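Local coordinates for protein alanine racemase (Enterococcus faecalis, PDB 3E6E) that belongs to the alanine racemase family, pairing an N-terminal TIM-barrel domain with a C-terminal domain rich in beta strands, at residues 16-19 and 20-24. The protein carries 1 engineered substitution. Residues are numbered along the deposited sequence; the frame is centred on the assembly and turned at random.
Sequences QAIT and ENVQK
Five consecutive i to i+4 backbone hydrogen bonds, from E20 N to Q16 O, N21 N to A17 O, V22 N to I18 O, Q23 N to T19 O and K24 N to E20 O, identify residues 16-24 as regular alpha helix, the first four with N-H...O angles of 151° to 158°. They lie in helix 15-28 of the N-terminal TIM-barrel domain, just before the barrel strand 34-38. The bond from Q23 N to T19 O measures 2.8 Å, and that from K24 N to E20 O 3.0 Å.

I18 and V22, one turn apart, face helix 48-56. I18 CG2 approaches V22 CG2 at 4.5 Å, a loose methyl contact. V22 CG2 is anti to its carbonyl carbon (CG1 chi1 174°), which turns this methyl back along the helix to 3.1 Å from I18 O. Helix 48-56 packs on this face: I18 touches S51 and A54, and V22 touches A55. T19 OG1 is hydrogen-bonded to A54 O of the same helix, giving the two helices a polar tie beside the apolar packing. A17, also buried, lies against K244.

The methyl CG2 of T19 lies 4.4 Å from Q23 NE2. Further round the helix, E20 reaches out with CG anti to its backbone N and an extended chain, while K24 folds back toward it. Their i to i+4 salt bridge closes with K24 NZ 2.9 Å from E20 OE1.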
loop_
_atom_site.group_PDB
_atom_site.type_symbol
_atom_site.label_atom_id
_atom_site.label_comp_id
_atom_site.label_asym_id
_atom_site.label_seq_id
_atom_site.Cartn_x
_atom_site.Cartn_y
_atom_site.Cartn_z
ATOM N N GLN A 16 -11.384 21.363 0.669
ATOM C CA GLN A 16 -11.345 22.803 0.409
ATOM C C GLN A 16 -9.996 23.166 -0.200
ATOM O O GLN A 16 -9.916 23.971 -1.128
ATOM C CB GLN A 16 -11.524 23.597 1.712
ATOM C CG GLN A 16 -12.794 23.279 2.518
ATOM C CD GLN A 16 -12.701 23.702 4.002
ATOM O OE1 GLN A 16 -12.467 24.877 4.326
ATOM N NE2 GLN A 16 -12.886 22.733 4.903
ATOM N N ALA A 17 -8.934 22.569 0.335
ATOM C CA ALA A 17 -7.579 22.829 -0.144
ATOM C C ALA A 17 -7.363 22.400 -1.603
ATOM O O ALA A 17 -6.719 23.126 -2.370
ATOM C CB ALA A 17 -6.568 22.140 0.767
ATOM N N ILE A 18 -7.886 21.231 -1.981
ATOM C CA ILE A 18 -7.758 20.740 -3.360
ATOM C C ILE A 18 -8.431 21.768 -4.304
ATOM O O ILE A 18 -7.876 22.148 -5.342
ATOM C CB ILE A 18 -8.427 19.340 -3.520
ATOM C CG1 ILE A 18 -7.743 18.328 -2.607
ATOM C CG2 ILE A 18 -8.321 18.847 -4.956
ATOM C CD1 ILE A 18 -8.346 16.972 -2.697
ATOM N N THR A 19 -9.617 22.227 -3.912
ATOM C CA THR A 19 -10.367 23.227 -4.666
ATOM C C THR A 19 -9.499 24.473 -4.867
ATOM O O THR A 19 -9.371 25.007 -5.969
ATOM C CB THR A 19 -11.644 23.699 -3.890
ATOM O OG1 THR A 19 -12.542 22.603 -3.681
ATOM C CG2 THR A 19 -12.356 24.798 -4.668
ATOM N N GLU A 20 -8.917 24.942 -3.771
ATOM C CA GLU A 20 -8.092 26.138 -3.785
ATOM C C GLU A 20 -6.832 25.969 -4.617
ATOM O O GLU A 20 -6.396 26.903 -5.289
ATOM C CB GLU A 20 -7.761 26.531 -2.340
ATOM C CG GLU A 20 -6.701 27.602 -2.180
ATOM C CD GLU A 20 -6.418 27.910 -0.714
ATOM O OE1 GLU A 20 -5.358 28.530 -0.436
ATOM O OE2 GLU A 20 -7.259 27.534 0.152
ATOM N N ASN A 21 -6.238 24.784 -4.579
ATOM C CA ASN A 21 -5.034 24.560 -5.368
ATOM C C ASN A 21 -5.446 24.612 -6.845
ATOM O O ASN A 21 -4.722 25.143 -7.702
ATOM C CB ASN A 21 -4.414 23.197 -5.033
ATOM C CG ASN A 21 -3.894 23.116 -3.605
ATOM O OD1 ASN A 21 -3.614 22.028 -3.099
ATOM N ND2 ASN A 21 -3.754 24.264 -2.951
ATOM N N VAL A 22 -6.624 24.077 -7.138
ATOM C CA VAL A 22 -7.106 24.068 -8.509
ATOM C C VAL A 22 -7.509 25.451 -9.019
ATOM O O VAL A 22 -7.231 25.787 -10.167
ATOM C CB VAL A 22 -8.278 23.105 -8.664
ATOM C CG1 VAL A 22 -8.865 23.223 -10.071
ATOM C CG2 VAL A 22 -7.799 21.682 -8.392
ATOM N N GLN A 23 -8.163 26.247 -8.177
ATOM C CA GLN A 23 -8.556 27.588 -8.580
ATOM C C GLN A 23 -7.336 28.466 -8.810
ATOM O O GLN A 23 -7.277 29.197 -9.797
ATOM C CB GLN A 23 -9.428 28.248 -7.523
ATOM C CG GLN A 23 -10.913 28.090 -7.748
ATOM C CD GLN A 23 -11.708 29.232 -7.135
ATOM O OE1 GLN A 23 -11.671 30.366 -7.630
ATOM N NE2 GLN A 23 -12.421 28.945 -6.045
ATOM N N LYS A 24 -6.366 28.412 -7.901
ATOM C CA LYS A 24 -5.166 29.232 -8.060
ATOM C C LYS A 24 -4.632 29.063 -9.471
ATOM O O LYS A 24 -4.491 30.036 -10.209
ATOM C CB LYS A 24 -4.059 28.826 -7.076
ATOM C CG LYS A 24 -4.318 29.103 -5.604
ATOM C CD LYS A 24 -4.471 30.571 -5.293
ATOM C CE LYS A 24 -4.084 30.852 -3.838
ATOM N NZ LYS A 24 -4.668 29.878 -2.853
#